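Local atomic coordinates of cryptochrome DASH (Arabidopsis thaliana, PDB entry 2J4D), a protein that repairs cyclobutane pyrimidine dimers in single-stranded DNA, binds DNA without sequence preference, carries FAD and a folate light antenna, and may act as a photoreceptor. Residues 142-147 against 331-336; 412-417 against 427-432. All coordinates share one frame; numbering follows the deposited sequence.

Contact 1 (142-147 against 331-336). With MHF (5,10-methenyl-6,7,8-trihydrofolic acid), chain D.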
# COMPACT_ATOMS: atom_id res chain seq x y z
N HIS A 142 -13.88 -0.98 7.46
CA HIS A 142 -13.88 -0.79 6.03
C HIS A 142 -13.96 -2.15 5.36
O HIS A 142 -13.39 -3.12 5.85
CB HIS A 142 -12.62 -0.06 5.58
CG HIS A 142 -12.71 1.42 5.74
ND1 HIS A 142 -13.57 2.19 5.00
CD2 HIS A 142 -12.06 2.27 6.57
CE1 HIS A 142 -13.45 3.46 5.36
NE2 HIS A 142 -12.54 3.53 6.32
N LYS A 143 -14.67 -2.20 4.24
CA LYS A 143 -14.84 -3.42 3.48
C LYS A 143 -13.56 -3.74 2.71
O LYS A 143 -12.95 -2.84 2.13
CB LYS A 143 -15.98 -3.24 2.47
CG LYS A 143 -16.31 -4.48 1.63
CD LYS A 143 -17.17 -5.46 2.43
CE LYS A 143 -17.43 -6.74 1.64
NZ LYS A 143 -16.19 -7.56 1.51
N GLU A 144 -13.14 -5.00 2.73
CA GLU A 144 -11.96 -5.38 1.97
C GLU A 144 -12.44 -6.23 0.79
O GLU A 144 -13.62 -6.56 0.69
CB GLU A 144 -10.97 -6.15 2.85
CG GLU A 144 -10.20 -5.24 3.79
CD GLU A 144 -9.17 -4.37 3.06
OE1 GLU A 144 -9.17 -4.35 1.81
OE2 GLU A 144 -8.36 -3.69 3.74
N THR A 145 -11.53 -6.58 -0.11
CA THR A 145 -11.94 -7.32 -1.30
C THR A 145 -11.44 -8.75 -1.53
O THR A 145 -12.14 -9.55 -2.13
CB THR A 145 -11.60 -6.52 -2.58
OG1 THR A 145 -10.19 -6.30 -2.64
CG2 THR A 145 -12.32 -5.18 -2.58
N CYS A 146 -10.23 -9.07 -1.08
CA CYS A 146 -9.69 -10.40 -1.34
C CYS A 146 -10.06 -11.50 -0.35
O CYS A 146 -10.42 -11.23 0.80
CB CYS A 146 -8.17 -10.32 -1.49
SG CYS A 146 -7.69 -9.22 -2.86
N SER A 147 -9.97 -12.73 -0.83
CA SER A 147 -10.29 -13.95 -0.08
C SER A 147 -9.99 -13.97 1.42
O SER A 147 -10.88 -14.18 2.25
CB SER A 147 -9.58 -15.15 -0.73
OG SER A 147 -9.63 -16.29 0.11
N TYR A 331 -8.52 0.84 -10.25
CA TYR A 331 -8.78 -0.23 -11.20
C TYR A 331 -8.42 -1.60 -10.67
O TYR A 331 -9.21 -2.53 -10.75
CB TYR A 331 -8.04 0.03 -12.51
CG TYR A 331 -8.35 -0.97 -13.60
CD1 TYR A 331 -9.65 -1.13 -14.08
CD2 TYR A 331 -7.34 -1.77 -14.15
CE1 TYR A 331 -9.95 -2.06 -15.07
CE2 TYR A 331 -7.62 -2.70 -15.15
CZ TYR A 331 -8.92 -2.84 -15.60
OH TYR A 331 -9.21 -3.76 -16.59
N PHE A 332 -7.21 -1.75 -10.13
CA PHE A 332 -6.84 -3.06 -9.61
C PHE A 332 -7.66 -3.46 -8.39
O PHE A 332 -7.92 -4.64 -8.17
CB PHE A 332 -5.34 -3.12 -9.29
CG PHE A 332 -4.48 -3.32 -10.52
CD1 PHE A 332 -4.67 -4.42 -11.35
CD2 PHE A 332 -3.49 -2.41 -10.85
CE1 PHE A 332 -3.89 -4.61 -12.48
CE2 PHE A 332 -2.69 -2.58 -11.99
CZ PHE A 332 -2.90 -3.69 -12.80
N ARG A 333 -8.09 -2.48 -7.61
CA ARG A 333 -8.91 -2.76 -6.44
C ARG A 333 -10.26 -3.33 -6.91
O ARG A 333 -10.73 -4.34 -6.39
CB ARG A 333 -9.10 -1.48 -5.61
CG ARG A 333 -10.19 -1.55 -4.55
CD ARG A 333 -9.85 -2.49 -3.42
NE ARG A 333 -8.72 -2.02 -2.63
CZ ARG A 333 -8.35 -2.55 -1.47
NH1 ARG A 333 -9.02 -3.58 -0.96
NH2 ARG A 333 -7.29 -2.07 -0.83
N PHE A 334 -10.88 -2.69 -7.90
CA PHE A 334 -12.17 -3.20 -8.38
C PHE A 334 -11.96 -4.51 -9.13
O PHE A 334 -12.78 -5.42 -9.03
CB PHE A 334 -12.85 -2.18 -9.31
CG PHE A 334 -13.24 -0.89 -8.63
CD1 PHE A 334 -13.98 -0.91 -7.45
CD2 PHE A 334 -12.88 0.34 -9.17
CE1 PHE A 334 -14.34 0.29 -6.81
CE2 PHE A 334 -13.23 1.55 -8.54
CZ PHE A 334 -13.96 1.51 -7.36
N LEU A 335 -10.85 -4.62 -9.84
CA LEU A 335 -10.55 -5.84 -10.60
C LEU A 335 -10.41 -7.04 -9.66
O LEU A 335 -10.75 -8.16 -10.03
CB LEU A 335 -9.28 -5.63 -11.41
CG LEU A 335 -9.00 -6.44 -12.68
CD1 LEU A 335 -10.20 -6.43 -13.62
CD2 LEU A 335 -7.80 -5.83 -13.39
N SER A 336 -9.91 -6.81 -8.44
CA SER A 336 -9.75 -7.91 -7.50
C SER A 336 -11.11 -8.55 -7.23
O SER A 336 -11.21 -9.76 -7.06
CB SER A 336 -9.12 -7.44 -6.18
OG SER A 336 -10.01 -6.64 -5.40
N1 MHF D . -2.84 -11.29 0.47
C2 MHF D . -3.98 -10.69 0.95
NA2 MHF D . -3.88 -9.48 1.57
N3 MHF D . -5.19 -11.26 0.82
C4 MHF D . -5.33 -12.49 0.23
O4 MHF D . -6.45 -13.01 0.13
C4A MHF D . -4.17 -13.16 -0.26
N5 MHF D . -4.19 -14.44 -0.86
C6 MHF D . -2.94 -15.26 -1.04
C7 MHF D . -1.87 -14.30 -1.62
N8 MHF D . -1.76 -13.17 -0.64
C8A MHF D . -2.91 -12.53 -0.14
C9 MHF D . -3.33 -16.46 -1.94
N10 MHF D . -4.73 -16.14 -2.32
C11 MHF D . -5.28 -15.35 -1.21
C12 MHF D . -7.23 -19.50 -3.28
C13 MHF D . -5.95 -19.32 -3.90
C14 MHF D . -5.14 -18.24 -3.56
C15 MHF D . -5.56 -17.30 -2.58
C16 MHF D . -6.85 -17.49 -1.94
C17 MHF D . -7.67 -18.59 -2.28
C MHF D . -8.08 -20.64 -3.72
O MHF D . -7.67 -21.39 -4.59
N MHF D . -9.30 -20.85 -3.17
CA MHF D . -10.13 -21.96 -3.64
CB MHF D . -11.07 -22.44 -2.54
CG MHF D . -10.36 -22.92 -1.30
CD MHF D . -9.41 -24.06 -1.59
OE1 MHF D . -9.90 -25.17 -1.91
OE2 MHF D . -8.18 -23.85 -1.53
CT MHF D . -10.96 -21.52 -4.85
O1 MHF D . -11.06 -20.30 -5.10
O2 MHF D . -11.51 -22.40 -5.55
O HOH W 1 -6.89 -2.17 1.95
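Glu144 and Arg333 form a salt bridge in which NH1 of Arg333 donates to OE1 of Glu144 over 2.9 Å. The oxygen is met nearly along its C-O axis, and the carboxylate and guanidinium planes lie 29° apart. Water 1 closes a second path between the same two groups, accepting from NH2 of Arg333 and donating to OE2 of Glu144, so both carboxylate oxygens are engaged. Thr145 follows: its OG1 donates to OG of Ser336 at 2.8 Å, and NH1 of Arg333 adds a weak bond to OG1, 3.4 Å long. The methyl CG2 of Thr145 rests 3.7 Å from CD of Arg333. Behind this, OG of Ser336 donates its own hydrogen bond to the carbonyl O of Arg333 at 2.6 Å, which leaves the hydroxyl as acceptor for Thr145. Bends at chi2 and chi3 (68° and 66°) fold the arginine chain round to the loop. At Arg333, a leucine would probably leave the Glu144 carboxylate without its charged mate and water 1 without the donor it accepts from. Farther along, CB of Cys146 lies 3.6 Å from O4 of the folate, and SG packs against CB of Ser336. The loop 142-147 joins strand 138-142 of the five-stranded parallel sheet to helix 147-161, and it meets helix 317-339 where Thr145 and Ser336 also touch Cys426 of helix 425-436.

Contact 2 (412-417 against 427-432); sequences GAEWFE and SNYGNW. With FAD (flavin-adenine dinucleotide), chain C.
Asn428 is the first residue of 427-432 to reach helix 409-419. Its amide, with CG set opposite the backbone N (chi1 -170°), lies against that helix, and ND2 donates to O of Ala413 at 3.0 Å, nearly in the amide plane. That carbonyl also accepts the helical N-H of Glu417, from the opposite face. OD1 of Asn428 sits at the edge of the Phe416 ring and 3.2 Å from N5 of the flavin. Tyr429 sends its OH to OE1 of Glu417 at 2.7 Å, with the carboxylate turned across the ring; CE1 packs on CB of Ala413, and water 2 links the OH to OE2 of Glu414, a carboxylate also held by Phe84 N. The same OE1 of Glu417 is hydrogen-bonded to N8 of the folate, so one oxygen serves tyrosine and antenna. Asn431 turns to FAD, pairing ND2 with N1A at 2.9 Å and OD1 with N6A. Trp432 is sandwiched: CA of Ala413 makes a CH-pi contact over one face, 3.6 Å from the five-membered ring centroid, while flavin methyl C7M sits over the opposite face, near its rim. Its edge points at the face of Phe416 in a T-shaped pair, planes at 80°. Gly412 is pressed so close to the indole that a CB would clash with CH2. The segments run nearly antiparallel, at 153°, with helix 360-367 touching both Phe416 and Trp432 and helix 391-404 beside them.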
# COMPACT_ATOMS: atom_id res chain seq x y z
N GLY A 412 7.68 -14.67 -7.64
CA GLY A 412 8.05 -13.27 -7.60
C GLY A 412 7.00 -12.44 -6.87
O GLY A 412 7.33 -11.53 -6.10
N ALA A 413 5.73 -12.76 -7.09
CA ALA A 413 4.64 -12.03 -6.43
C ALA A 413 4.66 -12.21 -4.92
O ALA A 413 4.41 -11.25 -4.17
CB ALA A 413 3.28 -12.46 -7.01
N GLU A 414 4.95 -13.43 -4.45
CA GLU A 414 4.99 -13.69 -3.02
C GLU A 414 6.20 -13.05 -2.36
O GLU A 414 6.14 -12.65 -1.18
CB GLU A 414 4.95 -15.20 -2.72
CG GLU A 414 3.53 -15.78 -2.86
CD GLU A 414 3.37 -17.20 -2.32
OE1 GLU A 414 4.29 -17.72 -1.66
OE2 GLU A 414 2.29 -17.78 -2.55
N TRP A 415 7.30 -12.94 -3.10
CA TRP A 415 8.49 -12.30 -2.54
C TRP A 415 8.21 -10.80 -2.40
O TRP A 415 8.64 -10.17 -1.43
CB TRP A 415 9.72 -12.52 -3.43
CG TRP A 415 10.96 -11.93 -2.81
CD1 TRP A 415 11.75 -10.94 -3.33
CD2 TRP A 415 11.52 -12.25 -1.53
NE1 TRP A 415 12.77 -10.63 -2.45
CE2 TRP A 415 12.64 -11.41 -1.34
CE3 TRP A 415 11.17 -13.15 -0.52
CZ2 TRP A 415 13.43 -11.46 -0.18
CZ3 TRP A 415 11.95 -13.20 0.64
CH2 TRP A 415 13.07 -12.36 0.80
N PHE A 416 7.48 -10.23 -3.36
CA PHE A 416 7.12 -8.82 -3.28
C PHE A 416 6.17 -8.68 -2.08
O PHE A 416 6.24 -7.72 -1.31
CB PHE A 416 6.41 -8.37 -4.57
CG PHE A 416 7.33 -7.76 -5.60
CD1 PHE A 416 8.62 -8.24 -5.79
CD2 PHE A 416 6.86 -6.73 -6.43
CE1 PHE A 416 9.45 -7.71 -6.79
CE2 PHE A 416 7.67 -6.19 -7.44
CZ PHE A 416 8.97 -6.69 -7.62
N GLU A 417 5.30 -9.67 -1.89
CA GLU A 417 4.37 -9.64 -0.77
C GLU A 417 5.12 -9.61 0.56
O GLU A 417 4.73 -8.92 1.51
CB GLU A 417 3.42 -10.85 -0.80
CG GLU A 417 2.56 -10.95 0.47
CD GLU A 417 1.38 -11.90 0.35
OE1 GLU A 417 1.29 -12.64 -0.66
OE2 GLU A 417 0.54 -11.91 1.27
N SER A 427 -3.16 -4.55 -5.97
CA SER A 427 -2.14 -3.93 -6.80
C SER A 427 -0.96 -4.86 -7.09
O SER A 427 -0.47 -4.91 -8.21
CB SER A 427 -1.62 -2.65 -6.14
OG SER A 427 -2.59 -1.62 -6.19
N ASN A 428 -0.51 -5.61 -6.08
CA ASN A 428 0.63 -6.49 -6.29
C ASN A 428 0.34 -7.60 -7.28
O ASN A 428 0.99 -7.74 -8.31
CB ASN A 428 1.10 -7.10 -4.98
CG ASN A 428 2.43 -7.84 -5.13
OD1 ASN A 428 3.42 -7.25 -5.56
ND2 ASN A 428 2.45 -9.12 -4.78
N TYR A 429 -0.65 -8.42 -6.95
CA TYR A 429 -1.00 -9.52 -7.83
C TYR A 429 -1.59 -9.01 -9.14
O TYR A 429 -1.42 -9.63 -10.18
CB TYR A 429 -1.94 -10.47 -7.10
CG TYR A 429 -1.19 -11.26 -6.04
CD1 TYR A 429 -0.54 -12.45 -6.37
CD2 TYR A 429 -1.07 -10.78 -4.73
CE1 TYR A 429 0.22 -13.15 -5.43
CE2 TYR A 429 -0.30 -11.47 -3.78
CZ TYR A 429 0.34 -12.65 -4.14
OH TYR A 429 1.11 -13.34 -3.23
N GLY A 430 -2.26 -7.86 -9.08
CA GLY A 430 -2.83 -7.29 -10.28
C GLY A 430 -1.71 -6.97 -11.26
O GLY A 430 -1.71 -7.42 -12.41
N ASN A 431 -0.73 -6.20 -10.80
CA ASN A 431 0.39 -5.84 -11.65
C ASN A 431 1.21 -7.06 -12.06
O ASN A 431 1.71 -7.11 -13.19
CB ASN A 431 1.27 -4.80 -10.96
CG ASN A 431 0.73 -3.38 -11.11
OD1 ASN A 431 0.86 -2.77 -12.17
ND2 ASN A 431 0.12 -2.86 -10.05
N TRP A 432 1.36 -8.04 -11.17
CA TRP A 432 2.11 -9.24 -11.53
C TRP A 432 1.41 -10.04 -12.64
O TRP A 432 2.08 -10.52 -13.56
CB TRP A 432 2.35 -10.15 -10.32
CG TRP A 432 3.62 -9.84 -9.58
CD1 TRP A 432 3.77 -9.02 -8.49
CD2 TRP A 432 4.95 -10.28 -9.92
NE1 TRP A 432 5.10 -8.92 -8.15
CE2 TRP A 432 5.84 -9.68 -9.01
CE3 TRP A 432 5.46 -11.12 -10.92
CZ2 TRP A 432 7.23 -9.90 -9.06
CZ3 TRP A 432 6.84 -11.33 -10.97
CH2 TRP A 432 7.70 -10.72 -10.05
PA FAD C . 3.65 7.15 -8.24
O1A FAD C . 3.95 8.38 -7.47
O2A FAD C . 4.14 7.02 -9.63
O5B FAD C . 2.06 6.90 -8.27
C5B FAD C . 1.19 7.52 -7.30
C4B FAD C . 0.27 6.44 -6.73
O4B FAD C . -0.47 5.86 -7.80
C3B FAD C . 0.98 5.27 -6.05
O3B FAD C . 1.39 5.57 -4.72
C2B FAD C . -0.06 4.20 -6.17
O2B FAD C . -1.00 4.16 -5.12
C1B FAD C . -0.68 4.46 -7.55
N9A FAD C . -0.10 3.69 -8.66
C8A FAD C . 0.88 4.09 -9.56
N7A FAD C . 1.17 3.16 -10.45
C5A FAD C . 0.35 2.10 -10.13
C6A FAD C . 0.20 0.81 -10.70
N6A FAD C . 0.87 0.37 -11.75
N1A FAD C . -0.73 -0.04 -10.11
C2A FAD C . -1.45 0.37 -9.02
N3A FAD C . -1.35 1.59 -8.42
C4A FAD C . -0.43 2.41 -9.01
N1 FAD C . 1.68 -0.76 -5.89
C2 FAD C . 1.17 -0.87 -4.62
O2 FAD C . 0.59 0.06 -4.08
N3 FAD C . 1.32 -2.09 -3.94
C4 FAD C . 1.97 -3.20 -4.48
O4 FAD C . 2.07 -4.26 -3.83
C4X FAD C . 2.49 -3.08 -5.79
N5 FAD C . 3.16 -4.15 -6.41
C5X FAD C . 3.57 -4.05 -7.74
C6 FAD C . 4.13 -5.16 -8.40
C7 FAD C . 4.56 -5.10 -9.75
C7M FAD C . 5.14 -6.33 -10.39
C8 FAD C . 4.41 -3.85 -10.46
C8M FAD C . 4.85 -3.69 -11.90
C9 FAD C . 3.86 -2.73 -9.81
C9A FAD C . 3.42 -2.80 -8.45
N10 FAD C . 2.86 -1.69 -7.77
C10 FAD C . 2.33 -1.83 -6.47
C1' FAD C . 2.46 -0.46 -8.54
C2' FAD C . 3.49 0.68 -8.62
O2' FAD C . 4.74 0.16 -9.06
C3' FAD C . 3.65 1.33 -7.25
O3' FAD C . 2.38 1.80 -6.76
C4' FAD C . 4.59 2.56 -7.24
O4' FAD C . 5.91 2.18 -7.63
C5' FAD C . 4.61 3.14 -5.83
O5' FAD C . 5.45 4.30 -5.80
P FAD C . 4.97 5.79 -5.95
O1P FAD C . 4.03 6.01 -4.83
O2P FAD C . 6.16 6.69 -5.95
O3P FAD C . 4.33 5.96 -7.39
O HOH W 2 0.21 -16.05 -3.57

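How the contacts relate
Both contacts are buried, but their chemistry differs. Contact 1 is small and polar, a loop of the alpha/beta domain meeting helix 317-339 of the FAD-binding region through charge, hydroxyls and a water. Contact 2 buries nearly twice the surface, within the FAD-binding region alone, pairing two neighbouring helices through aromatic rings, an alanine and a few buried polar bonds. They meet at helix 425-436: the ring of Phe332 packs on Gly430 and Asn431, with CE2 of Phe332 3.4 Å from ND2 of Asn431. Each also borders both cofactors, since Cys146 and Glu417 reach the folate, while Phe332, Asn428 and Trp432 line the FAD pocket.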